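Local coordinates for protein phosphoribosylaminoimidazole-succinocarboxamide synthase (Thermotoga maritima, PDB 1KUT) that catalyses the ATP-dependent joining of L-aspartate to the carboxylate of a phosphoribosyl-aminoimidazole, forming SAICAR in de novo purine biosynthesis, at residues K39-M51 against L183-R195. Sequence-based numbering, arbitrary orientation.
Sequences KGSICAETTAILM and LGDEISPDTFRLR
Ile187 is the main bump, pushing from the loop 184-191 into the hollow between Leu50 and Met51 on helix 39-51. The two branches of Ile187 part: its CG2 meets Leu50 CD2 at 3.5 Å and its CD1 lies 3.8 Å from Met51 CG. Leu50 CD2 also abuts the edge of the Phe192 ring. The N-H of Ile187 makes a nearly straight hydrogen bond to Thr47 OG1 (N to OG1 3.3 Å, 172° at the hydrogen). With OG1 anti to its carbonyl carbon (chi1 -65°), Thr47 turns the hydroxyl back onto its own helix, donating to Cys43 O at 2.7 Å. A valine in its place would probably leave Ile187 N without its acceptor. One turn back, Cys43 SG rests against Ser188 CB at 3.7 Å. Lys39, bent at chi2, and Asp190 approach each other from opposite directions, Lys39 NZ meeting Asp190 OD1 on the syn side in a 2.8 Å salt bridge; Tyr217 takes OD2. The contact packs helix 39-55 against the loop linking strands 181-183 and 192-196 of the six-stranded antiparallel sheet; helices 138-160 and 214-229 pack on Leu50, and strand 63-67, of the other sheet, lies against Ala44, Ala48 and Met51.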
ATOM      1  N   LYS B  39     -33.248   2.934   5.600  1.00 32.53           N
ATOM      2  CA  LYS B  39     -32.063   2.565   4.845  1.00 31.27           C
ATOM      3  C   LYS B  39     -31.389   1.279   5.403  1.00 30.42           C
ATOM      4  O   LYS B  39     -30.790   0.500   4.651  1.00 29.92           O
ATOM      5  CB  LYS B  39     -31.113   3.768   4.848  1.00 31.31           C
ATOM      6  CG  LYS B  39     -29.760   3.570   4.196  1.00 32.08           C
ATOM      7  CD  LYS B  39     -28.738   3.165   5.226  1.00 32.44           C
ATOM      8  CE  LYS B  39     -27.339   3.253   4.670  1.00 32.96           C
ATOM      9  NZ  LYS B  39     -26.363   2.814   5.696  1.00 33.27           N
ATOM     10  N   GLY B  40     -31.515   1.050   6.711  1.00 29.42           N
ATOM     11  CA  GLY B  40     -30.926  -0.133   7.320  1.00 28.19           C
ATOM     12  C   GLY B  40     -31.597  -1.412   6.848  1.00 27.77           C
ATOM     13  O   GLY B  40     -30.935  -2.421   6.597  1.00 27.73           O
ATOM     14  N   SER B  41     -32.921  -1.368   6.721  1.00 27.24           N
ATOM     15  CA  SER B  41     -33.710  -2.513   6.272  1.00 26.39           C
ATOM     16  C   SER B  41     -33.355  -2.861   4.835  1.00 25.76           C
ATOM     17  O   SER B  41     -33.296  -4.030   4.452  1.00 25.57           O
ATOM     18  CB  SER B  41     -35.193  -2.164   6.361  1.00 26.80           C
ATOM     19  OG  SER B  41     -35.457  -1.490   7.587  1.00 28.43           O
ATOM     20  N   ILE B  42     -33.120  -1.821   4.045  1.00 25.15           N
ATOM     21  CA  ILE B  42     -32.770  -1.964   2.642  1.00 24.63           C
ATOM     22  C   ILE B  42     -31.431  -2.683   2.503  1.00 24.04           C
ATOM     23  O   ILE B  42     -31.316  -3.649   1.758  1.00 23.35           O
ATOM     24  CB  ILE B  42     -32.708  -0.558   1.961  1.00 24.63           C
ATOM     25  CG1 ILE B  42     -34.124  -0.135   1.554  1.00 24.98           C
ATOM     26  CG2 ILE B  42     -31.757  -0.566   0.777  1.00 24.56           C
ATOM     27  CD1 ILE B  42     -34.212   1.237   0.919  1.00 24.71           C
ATOM     28  N   CYS B  43     -30.430  -2.217   3.241  1.00 23.49           N
ATOM     29  CA  CYS B  43     -29.101  -2.813   3.171  1.00 23.13           C
ATOM     30  C   CYS B  43     -29.071  -4.233   3.749  1.00 22.42           C
ATOM     31  O   CYS B  43     -28.418  -5.120   3.199  1.00 22.47           O
ATOM     32  CB  CYS B  43     -28.087  -1.903   3.880  1.00 23.32           C
ATOM     33  SG  CYS B  43     -27.714  -0.351   2.946  1.00 25.50           S
ATOM     34  N   ALA B  44     -29.793  -4.451   4.841  1.00 21.69           N
ATOM     35  CA  ALA B  44     -29.842  -5.767   5.455  1.00 21.21           C
ATOM     36  C   ALA B  44     -30.351  -6.764   4.430  1.00 20.97           C
ATOM     37  O   ALA B  44     -29.744  -7.813   4.216  1.00 21.11           O
ATOM     38  CB  ALA B  44     -30.762  -5.755   6.687  1.00 20.87           C
ATOM     39  N   GLU B  45     -31.457  -6.434   3.775  1.00 20.48           N
ATOM     40  CA  GLU B  45     -32.012  -7.354   2.789  1.00 20.20           C
ATOM     41  C   GLU B  45     -31.172  -7.552   1.523  1.00 19.53           C
ATOM     42  O   GLU B  45     -31.067  -8.672   1.028  1.00 19.14           O
ATOM     43  CB  GLU B  45     -33.431  -6.939   2.411  1.00 20.42           C
ATOM     44  CG  GLU B  45     -34.084  -7.874   1.424  1.00 20.98           C
ATOM     45  CD  GLU B  45     -35.496  -7.442   1.075  1.00 22.58           C
ATOM     46  OE1 GLU B  45     -36.124  -8.114   0.217  1.00 22.23           O
ATOM     47  OE2 GLU B  45     -35.972  -6.431   1.665  1.00 23.16           O
ATOM     48  N   THR B  46     -30.569  -6.502   0.973  1.00 19.31           N
ATOM     49  CA  THR B  46     -29.770  -6.737  -0.225  1.00 18.85           C
ATOM     50  C   THR B  46     -28.515  -7.528   0.173  1.00 17.86           C
ATOM     51  O   THR B  46     -28.016  -8.328  -0.598  1.00 17.43           O
ATOM     52  CB  THR B  46     -29.434  -5.416  -1.002  1.00 19.23           C
ATOM     53  OG1 THR B  46     -28.105  -4.982  -0.722  1.00 20.16           O
ATOM     54  CG2 THR B  46     -30.415  -4.325  -0.642  1.00 19.29           C
ATOM     55  N   THR B  47     -28.034  -7.346   1.394  1.00 17.35           N
ATOM     56  CA  THR B  47     -26.877  -8.118   1.854  1.00 16.76           C
ATOM     57  C   THR B  47     -27.252  -9.602   1.888  1.00 17.04           C
ATOM     58  O   THR B  47     -26.527 -10.443   1.357  1.00 17.37           O
ATOM     59  CB  THR B  47     -26.440  -7.699   3.284  1.00 16.37           C
ATOM     60  OG1 THR B  47     -25.975  -6.348   3.260  1.00 15.14           O
ATOM     61  CG2 THR B  47     -25.317  -8.604   3.807  1.00 15.62           C
ATOM     62  N   ALA B  48     -28.398  -9.909   2.499  1.00 17.32           N
ATOM     63  CA  ALA B  48     -28.896 -11.280   2.625  1.00 17.54           C
ATOM     64  C   ALA B  48     -29.157 -11.971   1.299  1.00 17.62           C
ATOM     65  O   ALA B  48     -28.964 -13.176   1.164  1.00 18.34           O
ATOM     66  CB  ALA B  48     -30.148 -11.293   3.456  1.00 17.77           C
ATOM     67  N   ILE B  49     -29.624 -11.211   0.321  1.00 18.02           N
ATOM     68  CA  ILE B  49     -29.873 -11.739  -1.013  1.00 18.08           C
ATOM     69  C   ILE B  49     -28.531 -12.054  -1.672  1.00 17.54           C
ATOM     70  O   ILE B  49     -28.275 -13.172  -2.101  1.00 17.34           O
ATOM     71  CB  ILE B  49     -30.640 -10.692  -1.863  1.00 18.76           C
ATOM     72  CG1 ILE B  49     -32.086 -10.611  -1.369  1.00 18.86           C
ATOM     73  CG2 ILE B  49     -30.521 -11.014  -3.350  1.00 18.44           C
ATOM     74  CD1 ILE B  49     -32.984  -9.766  -2.237  1.00 19.23           C
ATOM     75  N   LEU B  50     -27.666 -11.057  -1.751  1.00 17.27           N
ATOM     76  CA  LEU B  50     -26.357 -11.261  -2.347  1.00 17.45           C
ATOM     77  C   LEU B  50     -25.568 -12.416  -1.680  1.00 17.52           C
ATOM     78  O   LEU B  50     -25.089 -13.316  -2.368  1.00 17.61           O
ATOM     79  CB  LEU B  50     -25.563  -9.951  -2.294  1.00 17.17           C
ATOM     80  CG  LEU B  50     -25.682  -8.935  -3.450  1.00 18.12           C
ATOM     81  CD1 LEU B  50     -26.791  -9.314  -4.434  1.00 17.43           C
ATOM     82  CD2 LEU B  50     -25.887  -7.535  -2.880  1.00 17.34           C
HETATM   83  N   MSE B  51     -25.454 -12.410  -0.354  1.00 17.51           N
HETATM   84  CA  MSE B  51     -24.702 -13.456   0.359  1.00 17.75           C
HETATM   85  C   MSE B  51     -25.278 -14.860   0.225  1.00 18.44           C
HETATM   86  O   MSE B  51     -24.537 -15.851   0.253  1.00 17.73           O
HETATM   87  CB  MSE B  51     -24.585 -13.113   1.839  1.00 17.01           C
HETATM   88  CG  MSE B  51     -23.760 -11.886   2.104  1.00 16.64           C
HETATM   89 SE   MSE B  51     -23.165 -11.917   3.934  1.00 16.13          SE
HETATM   90  CE  MSE B  51     -24.827 -11.733   4.851  1.00 18.20           C
ATOM     91  N   LEU B 183     -16.467 -14.455   4.684  1.00 19.66           N
ATOM     92  CA  LEU B 183     -16.874 -13.102   4.351  1.00 18.97           C
ATOM     93  C   LEU B 183     -17.803 -12.598   5.450  1.00 19.02           C
ATOM     94  O   LEU B 183     -18.820 -13.214   5.750  1.00 18.68           O
ATOM     95  CB  LEU B 183     -17.615 -13.078   3.008  1.00 18.44           C
ATOM     96  CG  LEU B 183     -18.070 -11.670   2.580  1.00 18.54           C
ATOM     97  CD1 LEU B 183     -16.879 -10.903   2.008  1.00 18.12           C
ATOM     98  CD2 LEU B 183     -19.184 -11.759   1.548  1.00 18.28           C
ATOM     99  N   GLY B 184     -17.434 -11.486   6.071  1.00 19.50           N
ATOM    100  CA  GLY B 184     -18.277 -10.920   7.104  1.00 19.78           C
ATOM    101  C   GLY B 184     -18.897  -9.647   6.566  1.00 19.92           C
ATOM    102  O   GLY B 184     -19.199  -9.538   5.374  1.00 20.43           O
ATOM    103  N   ASP B 185     -19.073  -8.683   7.451  1.00 20.33           N
ATOM    104  CA  ASP B 185     -19.635  -7.384   7.129  1.00 20.68           C
ATOM    105  C   ASP B 185     -20.905  -7.424   6.296  1.00 20.55           C
ATOM    106  O   ASP B 185     -21.831  -8.160   6.627  1.00 21.64           O
ATOM    107  CB  ASP B 185     -18.590  -6.512   6.443  1.00 21.75           C
ATOM    108  CG  ASP B 185     -18.843  -5.025   6.675  1.00 22.50           C
ATOM    109  OD1 ASP B 185     -18.966  -4.633   7.852  1.00 23.28           O
ATOM    110  OD2 ASP B 185     -18.922  -4.254   5.697  1.00 22.60           O
ATOM    111  N   GLU B 186     -20.960  -6.647   5.221  1.00 19.89           N
ATOM    112  CA  GLU B 186     -22.162  -6.592   4.395  1.00 19.59           C
ATOM    113  C   GLU B 186     -21.869  -6.478   2.895  1.00 18.96           C
ATOM    114  O   GLU B 186     -20.715  -6.576   2.459  1.00 18.57           O
ATOM    115  CB  GLU B 186     -23.023  -5.403   4.836  1.00 20.55           C
ATOM    116  CG  GLU B 186     -22.430  -4.016   4.505  1.00 23.40           C
ATOM    117  CD  GLU B 186     -23.316  -2.845   4.966  1.00 24.95           C
ATOM    118  OE1 GLU B 186     -23.255  -2.461   6.159  1.00 26.56           O
ATOM    119  OE2 GLU B 186     -24.089  -2.314   4.138  1.00 26.02           O
ATOM    120  N   ILE B 187     -22.929  -6.280   2.116  1.00 17.94           N
ATOM    121  CA  ILE B 187     -22.815  -6.118   0.679  1.00 17.76           C
ATOM    122  C   ILE B 187     -23.977  -5.256   0.213  1.00 18.34           C
ATOM    123  O   ILE B 187     -25.057  -5.760  -0.100  1.00 18.32           O
ATOM    124  CB  ILE B 187     -22.875  -7.457  -0.076  1.00 16.75           C
ATOM    125  CG1 ILE B 187     -21.791  -8.412   0.413  1.00 16.59           C
ATOM    126  CG2 ILE B 187     -22.626  -7.209  -1.540  1.00 17.43           C
ATOM    127  CD1 ILE B 187     -21.780  -9.738  -0.343  1.00 16.01           C
ATOM    128  N   SER B 188     -23.757  -3.946   0.156  1.00 19.15           N
ATOM    129  CA  SER B 188     -24.817  -3.042  -0.262  1.00 20.00           C
ATOM    130  C   SER B 188     -24.204  -1.818  -0.900  1.00 20.26           C
ATOM    131  O   SER B 188     -22.987  -1.734  -1.029  1.00 19.89           O
ATOM    132  CB  SER B 188     -25.634  -2.620   0.956  1.00 20.37           C
ATOM    133  OG  SER B 188     -24.822  -1.848   1.837  1.00 20.55           O
ATOM    134  N   PRO B 189     -25.047  -0.853  -1.321  1.00 20.56           N
ATOM    135  CA  PRO B 189     -24.525   0.369  -1.941  1.00 20.71           C
ATOM    136  C   PRO B 189     -23.477   1.026  -1.068  1.00 20.97           C
ATOM    137  O   PRO B 189     -22.664   1.813  -1.548  1.00 21.40           O
ATOM    138  CB  PRO B 189     -25.780   1.217  -2.129  1.00 20.71           C
ATOM    139  CG  PRO B 189     -26.793   0.161  -2.530  1.00 20.25           C
ATOM    140  CD  PRO B 189     -26.509  -0.938  -1.493  1.00 20.47           C
ATOM    141  N   ASP B 190     -23.481   0.702   0.222  1.00 21.10           N
ATOM    142  CA  ASP B 190     -22.480   1.268   1.121  1.00 21.03           C
ATOM    143  C   ASP B 190     -21.080   0.670   0.875  1.00 20.64           C
ATOM    144  O   ASP B 190     -20.078   1.286   1.221  1.00 20.41           O
ATOM    145  CB  ASP B 190     -22.850   1.002   2.583  1.00 22.82           C
ATOM    146  CG  ASP B 190     -23.882   1.969   3.123  1.00 24.00           C
ATOM    147  OD1 ASP B 190     -24.109   1.951   4.348  1.00 25.39           O
ATOM    148  OD2 ASP B 190     -24.471   2.739   2.345  1.00 25.34           O
ATOM    149  N   THR B 191     -21.005  -0.518   0.274  1.00 19.70           N
ATOM    150  CA  THR B 191     -19.713  -1.177   0.069  1.00 19.30           C
ATOM    151  C   THR B 191     -19.293  -1.420  -1.361  1.00 19.45           C
ATOM    152  O   THR B 191     -18.231  -2.003  -1.611  1.00 18.90           O
ATOM    153  CB  THR B 191     -19.657  -2.555   0.803  1.00 18.97           C
ATOM    154  OG1 THR B 191     -20.746  -3.377   0.363  1.00 17.99           O
ATOM    155  CG2 THR B 191     -19.766  -2.374   2.305  1.00 19.08           C
ATOM    156  N   PHE B 192     -20.121  -0.996  -2.304  1.00 20.04           N
ATOM    157  CA  PHE B 192     -19.791  -1.171  -3.703  1.00 20.45           C
ATOM    158  C   PHE B 192     -20.365  -0.048  -4.551  1.00 21.72           C
ATOM    159  O   PHE B 192     -21.308   0.639  -4.133  1.00 21.24           O
ATOM    160  CB  PHE B 192     -20.266  -2.547  -4.205  1.00 19.95           C
ATOM    161  CG  PHE B 192     -21.768  -2.754  -4.191  1.00 19.55           C
ATOM    162  CD1 PHE B 192     -22.613  -2.004  -5.017  1.00 19.27           C
ATOM    163  CD2 PHE B 192     -22.328  -3.785  -3.435  1.00 19.65           C
ATOM    164  CE1 PHE B 192     -23.982  -2.282  -5.100  1.00 18.97           C
ATOM    165  CE2 PHE B 192     -23.703  -4.075  -3.510  1.00 18.95           C
ATOM    166  CZ  PHE B 192     -24.529  -3.318  -4.351  1.00 19.06           C
ATOM    167  N   ARG B 193     -19.758   0.137  -5.723  1.00 22.96           N
ATOM    168  CA  ARG B 193     -20.140   1.148  -6.708  1.00 24.80           C
ATOM    169  C   ARG B 193     -20.678   0.367  -7.900  1.00 25.45           C
ATOM    170  O   ARG B 193     -19.933  -0.374  -8.549  1.00 25.25           O
ATOM    171  CB  ARG B 193     -18.916   1.945  -7.166  1.00 25.69           C
ATOM    172  CG  ARG B 193     -18.212   2.772  -6.100  1.00 27.51           C
ATOM    173  CD  ARG B 193     -16.933   3.362  -6.710  1.00 29.06           C
ATOM    174  NE  ARG B 193     -16.412   4.553  -6.041  1.00 29.76           N
ATOM    175  CZ  ARG B 193     -16.081   4.618  -4.755  1.00 31.05           C
ATOM    176  NH1 ARG B 193     -16.222   3.557  -3.969  1.00 31.46           N
ATOM    177  NH2 ARG B 193     -15.580   5.742  -4.260  1.00 31.62           N
ATOM    178  N   LEU B 194     -21.963   0.528  -8.188  1.00 26.58           N
ATOM    179  CA  LEU B 194     -22.581  -0.198  -9.287  1.00 28.20           C
ATOM    180  C   LEU B 194     -23.168   0.808 -10.262  1.00 29.50           C
ATOM    181  O   LEU B 194     -23.856   1.745  -9.853  1.00 29.63           O
ATOM    182  CB  LEU B 194     -23.679  -1.104  -8.741  1.00 27.64           C
ATOM    183  CG  LEU B 194     -24.354  -2.042  -9.733  1.00 27.80           C
ATOM    184  CD1 LEU B 194     -23.522  -3.308  -9.876  1.00 27.13           C
ATOM    185  CD2 LEU B 194     -25.767  -2.362  -9.241  1.00 27.54           C
ATOM    186  N   ARG B 195     -22.909   0.614 -11.548  1.00 30.89           N
ATOM    187  CA  ARG B 195     -23.406   1.555 -12.534  1.00 32.76           C
ATOM    188  C   ARG B 195     -24.102   0.939 -13.734  1.00 33.71           C
ATOM    189  O   ARG B 195     -23.836  -0.200 -14.113  1.00 33.61           O
ATOM    190  CB  ARG B 195     -22.256   2.428 -13.020  1.00 33.79           C
ATOM    191  CG  ARG B 195     -22.685   3.590 -13.889  1.00 35.20           C
ATOM    192  CD  ARG B 195     -21.585   4.620 -13.929  1.00 36.68           C
ATOM    193  NE  ARG B 195     -21.007   4.795 -12.598  1.00 38.51           N
ATOM    194  CZ  ARG B 195     -21.705   5.098 -11.503  1.00 38.79           C
ATOM    195  NH1 ARG B 195     -23.021   5.269 -11.579  1.00 38.79           N
ATOM    196  NH2 ARG B 195     -21.086   5.208 -10.330  1.00 38.87           N
TER